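Local coordinates for UDP-N-Acetylglucosamine 2-Epimerase (Thermus thermophilus, PDB 1V4V), which probably interconverts UDP-N-acetylglucosamine and UDP-N-acetylmannosamine by inverting the configuration at carbon 2 of the sugar, at residues A[201-206]-A[277-282]; A[218-223]-A[322-327]; A[233-238]-A[257-262]. One frame throughout, in Å; residues are numbered along the deposited sequence. Where two conformers were deposited one is given.

The three contacts illustrate how one alpha/beta domain of a GT-B enzyme is stitched together from distant parts of its chain. From the N terminus, residues 201-206 come first, on a strand inside the second parallel sheet, then 218-223 on the helix that follows, then 233-238 on the next strand. The first loop to close is contact 3, when 257-262 pairs with 233-238 at the sheet's edge. Contact 1 closes next, as 277-282 joins 201-206 on the flank of strand 200-203 that faces away from strand 232-236; 322-327 finally meets 218-223 in contact 2. Contact 3 thus lies within both larger loops, whereas contacts 1 and 2 cross. Packing of L221 on V203 ties helix layer to sheet.

Contact 1: residues A[201-206]-A[277-282]; sequences VTVTMH and LLVTDS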
loop_
_atom_site.group_PDB
_atom_site.type_symbol
_atom_site.label_atom_id
_atom_site.label_comp_id
_atom_site.label_asym_id
_atom_site.label_seq_id
_atom_site.Cartn_x
_atom_site.Cartn_y
_atom_site.Cartn_z
ATOM N N VAL A 201 -23.109 29.598 -28.142
ATOM C CA VAL A 201 -21.682 29.318 -28.200
ATOM C C VAL A 201 -21.246 29.684 -26.787
ATOM O O VAL A 201 -21.479 30.807 -26.340
ATOM C CB VAL A 201 -20.920 30.226 -29.194
ATOM C CG1 VAL A 201 -19.417 30.035 -29.014
ATOM C CG2 VAL A 201 -21.314 29.877 -30.630
ATOM N N THR A 202 -20.652 28.738 -26.068
ATOM C CA THR A 202 -20.200 29.029 -24.713
ATOM C C THR A 202 -18.769 29.519 -24.776
ATOM O O THR A 202 -17.938 28.951 -25.489
ATOM C CB THR A 202 -20.273 27.784 -23.803
ATOM O OG1 THR A 202 -21.638 27.378 -23.649
ATOM C CG2 THR A 202 -19.689 28.096 -22.421
ATOM N N VAL A 203 -18.495 30.600 -24.053
ATOM C CA VAL A 203 -17.157 31.176 -24.022
ATOM C C VAL A 203 -16.608 31.197 -22.607
ATOM O O VAL A 203 -17.328 31.519 -21.654
ATOM C CB VAL A 203 -17.146 32.622 -24.568
ATOM C CG1 VAL A 203 -15.760 33.228 -24.401
ATOM C CG2 VAL A 203 -17.552 32.641 -26.036
ATOM N N THR A 204 -15.326 30.861 -22.490
ATOM C CA THR A 204 -14.628 30.838 -21.208
ATOM C C THR A 204 -13.147 31.220 -21.390
ATOM O O THR A 204 -12.420 30.612 -22.185
ATOM C CB THR A 204 -14.735 29.436 -20.547
ATOM O OG1 THR A 204 -15.747 29.465 -19.535
ATOM C CG2 THR A 204 -13.409 28.994 -19.943
HETATM N N MSE A 205 -12.709 32.265 -20.692
HETATM C CA MSE A 205 -11.300 32.702 -20.753
HETATM C C MSE A 205 -10.840 33.039 -19.346
HETATM O O MSE A 205 -11.384 33.952 -18.714
HETATM C CB MSE A 205 -11.215 33.953 -21.645
HETATM C CG MSE A 205 -11.411 33.694 -23.160
HETATM SE SE MSE A 205 -10.732 35.135 -24.246
HETATM C CE MSE A 205 -12.113 36.376 -23.878
ATOM N N HIS A 206 -9.855 32.308 -18.837
ATOM C CA HIS A 206 -9.350 32.569 -17.489
ATOM C C HIS A 206 -7.944 32.045 -17.198
ATOM O O HIS A 206 -7.510 32.073 -16.046
ATOM C CB HIS A 206 -10.297 32.003 -16.426
ATOM C CG HIS A 206 -10.358 30.506 -16.411
ATOM N ND1 HIS A 206 -9.841 29.749 -15.380
ATOM C CD2 HIS A 206 -10.868 29.625 -17.303
ATOM C CE1 HIS A 206 -10.035 28.467 -15.638
ATOM N NE2 HIS A 206 -10.657 28.365 -16.798
ATOM N N LEU A 277 -20.784 25.069 -29.824
ATOM C CA LEU A 277 -19.334 25.124 -29.722
ATOM C C LEU A 277 -18.905 25.733 -28.400
ATOM O O LEU A 277 -19.613 26.568 -27.837
ATOM C CB LEU A 277 -18.803 25.997 -30.860
ATOM C CG LEU A 277 -17.353 26.471 -30.865
ATOM C CD1 LEU A 277 -16.455 25.297 -31.223
ATOM C CD2 LEU A 277 -17.175 27.613 -31.873
ATOM N N LEU A 278 -17.742 25.301 -27.919
ATOM C CA LEU A 278 -17.149 25.827 -26.692
ATOM C C LEU A 278 -15.830 26.497 -27.065
ATOM O O LEU A 278 -14.991 25.895 -27.740
ATOM C CB LEU A 278 -16.852 24.710 -25.683
ATOM C CG LEU A 278 -15.971 25.183 -24.516
ATOM C CD1 LEU A 278 -16.743 26.209 -23.680
ATOM C CD2 LEU A 278 -15.537 23.997 -23.655
ATOM N N VAL A 279 -15.665 27.748 -26.646
ATOM C CA VAL A 279 -14.434 28.494 -26.885
ATOM C C VAL A 279 -13.802 28.620 -25.503
ATOM O O VAL A 279 -14.436 29.121 -24.574
ATOM C CB VAL A 279 -14.720 29.905 -27.439
ATOM C CG1 VAL A 279 -13.410 30.682 -27.604
ATOM C CG2 VAL A 279 -15.448 29.800 -28.778
ATOM N N THR A 280 -12.563 28.165 -25.347
ATOM C CA THR A 280 -11.936 28.244 -24.031
ATOM C C THR A 280 -10.414 28.222 -24.094
ATOM O O THR A 280 -9.830 28.034 -25.160
ATOM C CB THR A 280 -12.391 27.059 -23.152
ATOM O OG1 THR A 280 -11.874 27.212 -21.826
ATOM C CG2 THR A 280 -11.874 25.731 -23.732
ATOM N N ASP A 281 -9.779 28.431 -22.946
ATOM C CA ASP A 281 -8.325 28.369 -22.860
ATOM C C ASP A 281 -7.989 27.497 -21.661
ATOM O O ASP A 281 -6.850 27.453 -21.198
ATOM C CB ASP A 281 -7.703 29.767 -22.710
ATOM C CG ASP A 281 -8.089 30.458 -21.411
ATOM O OD1 ASP A 281 -7.567 31.566 -21.171
ATOM O OD2 ASP A 281 -8.902 29.912 -20.637
ATOM N N SER A 282 -9.005 26.789 -21.181
ATOM C CA SER A 282 -8.880 25.900 -20.031
ATOM C C SER A 282 -8.867 24.425 -20.417
ATOM O O SER A 282 -9.748 23.956 -21.131
ATOM C CB SER A 282 -10.034 26.145 -19.059
ATOM O OG SER A 282 -10.164 25.069 -18.143
#
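V279 fits into the gap between V201 and V203 where the first and fourth strands of a Rossmann-like parallel sheet, 200-203 and 275-280, run together in this domain of the GT-B fold. The register is fixed by T202, whose N donates to L277 O and whose O accepts from V279 N (2.8 Å), and by T204 N on V279 O. On the valine face, with V279 CG1 anti to the backbone N (chi1 177°), CG2 is left beside that N and comes to 4.0 Å from V201 CG1; V203 CG2 fills in alongside V279 CB at 4.2 Å. L221 of helix 214-227 roofs V203. On the opposite face L278 CD1 bears on T202 CG2 at 3.7 Å, while T202 OG1 bonds to S275. Beyond the strands, D281 OD2 takes the N-H of H206 at 3.1 Å, nearly straight at 171°, and OD1 accepts from R207 N and N210 ND2. With an alanine here, the N-H groups of H206 and R207 and the amide of N210 would probably lose their shared carboxylate, leaving the loop freer to shift. The H206 imidazole ends against S282, NE2 lying 3.2 Å from S282 CB, while S282 OG caps L285 N.

Contact 2: residues A[218-223]-A[322-327]; sequences AQALKR and EGVYRV
Segments 218-223 and 322-327, each part of a longer helix, run side by side in the same general direction, their axes 8.7 Å apart at closest and inclined by 31°, with A220 and Y325 facing each other at a CA-CA distance of 5.5 Å. The small side chain of A220 permits this approach: its CB meets V324 CB at 4.3 Å on the buried side of the interface. Toward solvent the contact changes character and is carried by R223. Its CB rests against Y325 CD1 at 3.6 Å, and a bend at chi3 (72°) then folds the guanidinium flat over the face of the same ring, displaced toward the rim, so that CZ stands 3.8 Å from the ring centroid. This is a cation-pi stack, with planes only 18° apart. The edge of the guanidinium remains available for polar partners: NH1 of R223 donates in its own plane to E322 OE2 at 2.8 Å, forming a salt bridge, and a water links R223 NH2 to E322 OE1. That second oxygen also accepts, through its anti lone pair, from R326 NE at 2.7 Å. One carboxylate thus joins two arginines from different helices in a salt-bridge network. In the wider fold, helix 214-227 lies between helix 241-251, touched by A218 and K222, and helix 321-332, while L221 reaches down to V203 and M205 at the sheet.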
loop_
_atom_site.group_PDB
_atom_site.type_symbol
_atom_site.label_atom_id
_atom_site.label_comp_id
_atom_site.label_asym_id
_atom_site.label_seq_id
_atom_site.Cartn_x
_atom_site.Cartn_y
_atom_site.Cartn_z
ATOM N N ALA A 218 -10.745 39.430 -26.470
ATOM C CA ALA A 218 -12.147 39.816 -26.362
ATOM C C ALA A 218 -12.577 40.542 -27.631
ATOM O O ALA A 218 -13.682 40.328 -28.130
ATOM C CB ALA A 218 -12.360 40.715 -25.140
ATOM N N GLN A 219 -11.706 41.402 -28.154
ATOM C CA GLN A 219 -12.020 42.139 -29.375
ATOM C C GLN A 219 -12.226 41.168 -30.531
ATOM O O GLN A 219 -13.093 41.374 -31.377
ATOM C CB GLN A 219 -10.898 43.120 -29.734
ATOM C CG GLN A 219 -10.731 44.291 -28.774
ATOM C CD GLN A 219 -11.824 45.342 -28.913
ATOM O OE1 GLN A 219 -12.672 45.271 -29.809
ATOM N NE2 GLN A 219 -11.801 46.333 -28.023
ATOM N N ALA A 220 -11.421 40.111 -30.569
ATOM C CA ALA A 220 -11.544 39.122 -31.631
ATOM C C ALA A 220 -12.898 38.423 -31.501
ATOM O O ALA A 220 -13.583 38.176 -32.498
ATOM C CB ALA A 220 -10.406 38.093 -31.539
ATOM N N LEU A 221 -13.287 38.110 -30.270
ATOM C CA LEU A 221 -14.563 37.439 -30.042
ATOM C C LEU A 221 -15.723 38.382 -30.371
ATOM O O LEU A 221 -16.790 37.943 -30.801
ATOM C CB LEU A 221 -14.656 36.949 -28.594
ATOM C CG LEU A 221 -13.653 35.848 -28.222
ATOM C CD1 LEU A 221 -13.879 35.416 -26.789
ATOM C CD2 LEU A 221 -13.806 34.659 -29.162
ATOM N N LYS A 222 -15.510 39.680 -30.166
ATOM C CA LYS A 222 -16.537 40.664 -30.487
ATOM C C LYS A 222 -16.749 40.625 -32.003
ATOM O O LYS A 222 -17.884 40.679 -32.482
ATOM C CB LYS A 222 -16.093 42.066 -30.052
ATOM C CG LYS A 222 -17.060 43.174 -30.480
ATOM C CD LYS A 222 -16.573 44.545 -30.027
ATOM C CE LYS A 222 -17.526 45.644 -30.474
ATOM N NZ LYS A 222 -16.981 47.009 -30.203
ATOM N N ARG A 223 -15.655 40.523 -32.760
ATOM C CA ARG A 223 -15.752 40.450 -34.218
ATOM C C ARG A 223 -16.531 39.209 -34.633
ATOM O O ARG A 223 -17.332 39.247 -35.571
ATOM C CB ARG A 223 -14.365 40.389 -34.870
ATOM C CG ARG A 223 -13.624 41.704 -34.939
ATOM C CD ARG A 223 -12.303 41.526 -35.686
ATOM N NE ARG A 223 -12.496 41.330 -37.123
ATOM C CZ ARG A 223 -11.540 40.924 -37.952
ATOM N NH1 ARG A 223 -10.325 40.662 -37.489
ATOM N NH2 ARG A 223 -11.789 40.793 -39.247
ATOM N N GLU A 322 -6.300 38.151 -35.008
ATOM C CA GLU A 322 -6.779 37.914 -36.367
ATOM C C GLU A 322 -6.965 36.414 -36.597
ATOM O O GLU A 322 -7.954 35.985 -37.193
ATOM C CB GLU A 322 -5.794 38.482 -37.395
ATOM C CG GLU A 322 -6.147 38.121 -38.844
ATOM C CD GLU A 322 -7.443 38.752 -39.316
ATOM O OE1 GLU A 322 -7.972 38.314 -40.356
ATOM O OE2 GLU A 322 -7.936 39.691 -38.658
ATOM N N GLY A 323 -6.006 35.622 -36.122
ATOM C CA GLY A 323 -6.091 34.181 -36.281
ATOM C C GLY A 323 -7.271 33.566 -35.545
ATOM O O GLY A 323 -7.920 32.649 -36.050
ATOM N N VAL A 324 -7.551 34.061 -34.342
ATOM C CA VAL A 324 -8.663 33.543 -33.554
ATOM C C VAL A 324 -9.963 33.802 -34.308
ATOM O O VAL A 324 -10.830 32.929 -34.399
ATOM C CB VAL A 324 -8.730 34.225 -32.165
ATOM C CG1 VAL A 324 -10.021 33.842 -31.457
ATOM C CG2 VAL A 324 -7.529 33.809 -31.329
ATOM N N TYR A 325 -10.099 35.008 -34.844
ATOM C CA TYR A 325 -11.294 35.361 -35.602
ATOM C C TYR A 325 -11.446 34.429 -36.810
ATOM O O TYR A 325 -12.521 33.880 -37.058
ATOM C CB TYR A 325 -11.200 36.815 -36.081
ATOM C CG TYR A 325 -12.273 37.207 -37.080
ATOM C CD1 TYR A 325 -13.595 37.392 -36.678
ATOM C CD2 TYR A 325 -11.965 37.368 -38.434
ATOM C CE1 TYR A 325 -14.587 37.727 -37.595
ATOM C CE2 TYR A 325 -12.950 37.704 -39.362
ATOM C CZ TYR A 325 -14.258 37.879 -38.933
ATOM O OH TYR A 325 -15.244 38.190 -39.841
ATOM N N ARG A 326 -10.366 34.257 -37.566
ATOM C CA ARG A 326 -10.413 33.401 -38.748
ATOM C C ARG A 326 -10.790 31.960 -38.423
ATOM O O ARG A 326 -11.637 31.362 -39.092
ATOM C CB ARG A 326 -9.063 33.423 -39.474
ATOM C CG ARG A 326 -8.720 34.769 -40.097
ATOM C CD ARG A 326 -7.424 34.686 -40.910
ATOM N NE ARG A 326 -6.992 36.004 -41.363
ATOM C CZ ARG A 326 -5.935 36.216 -42.142
ATOM N NH1 ARG A 326 -5.201 35.194 -42.556
ATOM N NH2 ARG A 326 -5.612 37.451 -42.506
ATOM N N VAL A 327 -10.169 31.400 -37.392
ATOM C CA VAL A 327 -10.445 30.017 -37.010
ATOM C C VAL A 327 -11.866 29.812 -36.496
ATOM O O VAL A 327 -12.561 28.885 -36.911
ATOM C CB VAL A 327 -9.438 29.534 -35.942
ATOM C CG1 VAL A 327 -9.864 28.186 -35.378
ATOM C CG2 VAL A 327 -8.045 29.422 -36.574
HETATM O O HOH W 1 -10.062 39.820 -41.273
#

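Contact 3: residues A[233-238]-A[257-262]; sequences FVYPVH and FVLLDP
F233 opens the pairing of two parallel strands, 232-236 and 257-260, that belong to one beta-alpha-beta unit with helix 241-251 between them, at the edge of a Rossmann-like sheet. Its O accepts from V258 N, and its CB sits over the centre of the F257 ring, 3.6 Å from the centroid, a CH-pi contact only 6° off the ring normal. Because CG stands beside the backbone N (chi1 -63°), the phenyl group of F233 is carried off, and the two rings, though near parallel, barely overlap. V234 faces the other way and reaches diagonally along the sheet, CG1 against L260 CD1 at 3.7 Å. Y235 returns to the phenylalanine side: its CB abuts the edge of the F257 ring at CE2 (3.9 Å) and also meets L259 CD2, while its N bonds to V258 O at 2.9 Å. The hydroxyl of Y235 makes a weak bond to M205 O. L260 N reaches Y235 O from above the carbonyl plane. P236 lacks an N-H, but its N is turned to strand 200-203, so this ladder loses nothing; P236 CA lies near L260 O, and V237 N donates to L260 O at 2.7 Å. V237 CG2 lies over the middle of the Y235 ring. V237 O takes a hydrogen bond from R244 NH2 and is touched by P262 CD at 3.3 Å. Last, H238 CA meets P262 CG at 4.0 Å.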
loop_
_atom_site.group_PDB
_atom_site.type_symbol
_atom_site.label_atom_id
_atom_site.label_comp_id
_atom_site.label_asym_id
_atom_site.label_seq_id
_atom_site.Cartn_x
_atom_site.Cartn_y
_atom_site.Cartn_z
ATOM N N PHE A 233 -23.602 34.316 -27.739
ATOM C CA PHE A 233 -22.363 33.918 -27.076
ATOM C C PHE A 233 -22.497 34.134 -25.577
ATOM O O PHE A 233 -22.636 35.264 -25.115
ATOM C CB PHE A 233 -21.191 34.724 -27.653
ATOM C CG PHE A 233 -20.960 34.473 -29.125
ATOM C CD1 PHE A 233 -21.819 35.011 -30.081
ATOM C CD2 PHE A 233 -19.928 33.633 -29.546
ATOM C CE1 PHE A 233 -21.665 34.718 -31.436
ATOM C CE2 PHE A 233 -19.758 33.327 -30.897
ATOM C CZ PHE A 233 -20.631 33.871 -31.851
ATOM N N VAL A 234 -22.463 33.034 -24.829
ATOM C CA VAL A 234 -22.613 33.080 -23.377
ATOM C C VAL A 234 -21.266 32.899 -22.703
ATOM O O VAL A 234 -20.609 31.866 -22.855
ATOM C CB VAL A 234 -23.597 32.004 -22.903
ATOM C CG1 VAL A 234 -23.854 32.156 -21.408
ATOM C CG2 VAL A 234 -24.903 32.136 -23.685
ATOM N N TYR A 235 -20.883 33.913 -21.932
ATOM C CA TYR A 235 -19.592 33.956 -21.273
ATOM C C TYR A 235 -19.635 34.187 -19.756
ATOM O O TYR A 235 -19.825 35.313 -19.303
ATOM C CB TYR A 235 -18.781 35.066 -21.959
ATOM C CG TYR A 235 -17.363 35.320 -21.485
ATOM C CD1 TYR A 235 -16.725 34.475 -20.581
ATOM C CD2 TYR A 235 -16.644 36.409 -21.988
ATOM C CE1 TYR A 235 -15.400 34.706 -20.189
ATOM C CE2 TYR A 235 -15.328 36.649 -21.604
ATOM C CZ TYR A 235 -14.711 35.797 -20.710
ATOM O OH TYR A 235 -13.406 36.028 -20.357
ATOM N N PRO A 236 -19.479 33.116 -18.960
ATOM C CA PRO A 236 -19.486 33.264 -17.498
ATOM C C PRO A 236 -18.087 33.787 -17.171
ATOM O O PRO A 236 -17.118 33.031 -17.204
ATOM C CB PRO A 236 -19.692 31.833 -16.998
ATOM C CG PRO A 236 -20.362 31.139 -18.166
ATOM C CD PRO A 236 -19.599 31.699 -19.337
ATOM N N VAL A 237 -17.977 35.078 -16.881
ATOM C CA VAL A 237 -16.680 35.687 -16.601
ATOM C C VAL A 237 -16.191 35.510 -15.167
ATOM O O VAL A 237 -16.930 35.766 -14.218
ATOM C CB VAL A 237 -16.712 37.197 -16.918
ATOM C CG1 VAL A 237 -15.304 37.777 -16.871
ATOM C CG2 VAL A 237 -17.346 37.427 -18.272
ATOM N N HIS A 238 -14.942 35.082 -15.007
ATOM C CA HIS A 238 -14.395 34.911 -13.666
ATOM C C HIS A 238 -14.408 36.231 -12.891
ATOM O O HIS A 238 -14.349 37.313 -13.481
ATOM C CB HIS A 238 -12.977 34.339 -13.728
ATOM C CG HIS A 238 -12.942 32.850 -13.888
ATOM N ND1 HIS A 238 -13.310 32.219 -15.058
ATOM C CD2 HIS A 238 -12.633 31.868 -13.010
ATOM C CE1 HIS A 238 -13.232 30.910 -14.890
ATOM N NE2 HIS A 238 -12.825 30.670 -13.658
ATOM N N PHE A 257 -23.859 39.000 -26.963
ATOM C CA PHE A 257 -22.950 38.438 -25.980
ATOM C C PHE A 257 -23.668 38.578 -24.636
ATOM O O PHE A 257 -24.238 39.634 -24.327
ATOM C CB PHE A 257 -21.625 39.205 -25.920
ATOM C CG PHE A 257 -20.417 38.355 -26.229
ATOM C CD1 PHE A 257 -19.829 38.394 -27.490
ATOM C CD2 PHE A 257 -19.880 37.505 -25.263
ATOM C CE1 PHE A 257 -18.720 37.599 -27.791
ATOM C CE2 PHE A 257 -18.770 36.705 -25.552
ATOM C CZ PHE A 257 -18.191 36.753 -26.819
ATOM N N VAL A 258 -23.664 37.508 -23.854
ATOM C CA VAL A 258 -24.277 37.525 -22.529
ATOM C C VAL A 258 -23.179 37.244 -21.517
ATOM O O VAL A 258 -22.594 36.159 -21.515
ATOM C CB VAL A 258 -25.367 36.441 -22.377
ATOM C CG1 VAL A 258 -25.898 36.446 -20.948
ATOM C CG2 VAL A 258 -26.503 36.694 -23.361
ATOM N N LEU A 259 -22.884 38.222 -20.665
ATOM C CA LEU A 259 -21.857 38.037 -19.651
ATOM C C LEU A 259 -22.509 37.631 -18.336
ATOM O O LEU A 259 -23.417 38.301 -17.844
ATOM C CB LEU A 259 -21.039 39.319 -19.469
ATOM C CG LEU A 259 -20.443 39.937 -20.739
ATOM C CD1 LEU A 259 -19.488 41.059 -20.347
ATOM C CD2 LEU A 259 -19.698 38.875 -21.543
ATOM N N LEU A 260 -22.049 36.519 -17.778
ATOM C CA LEU A 260 -22.589 36.011 -16.526
ATOM C C LEU A 260 -21.496 35.833 -15.486
ATOM O O LEU A 260 -20.307 35.930 -15.793
ATOM C CB LEU A 260 -23.260 34.655 -16.762
ATOM C CG LEU A 260 -24.366 34.588 -17.819
ATOM C CD1 LEU A 260 -24.812 33.146 -17.996
ATOM C CD2 LEU A 260 -25.534 35.467 -17.398
ATOM N N ASP A 261 -21.915 35.576 -14.250
ATOM C CA ASP A 261 -20.979 35.322 -13.165
ATOM C C ASP A 261 -20.699 33.827 -13.254
ATOM O O ASP A 261 -21.462 33.091 -13.884
ATOM C CB ASP A 261 -21.614 35.649 -11.807
ATOM C CG ASP A 261 -21.636 37.141 -11.512
ATOM O OD1 ASP A 261 -22.320 37.543 -10.545
ATOM O OD2 ASP A 261 -20.968 37.910 -12.231
ATOM N N PRO A 262 -19.606 33.358 -12.641
ATOM C CA PRO A 262 -19.266 31.932 -12.679
ATOM C C PRO A 262 -20.460 31.031 -12.349
ATOM O O PRO A 262 -21.212 31.295 -11.411
ATOM C CB PRO A 262 -18.144 31.827 -11.656
ATOM C CG PRO A 262 -17.425 33.135 -11.850
ATOM C CD PRO A 262 -18.569 34.126 -11.927
#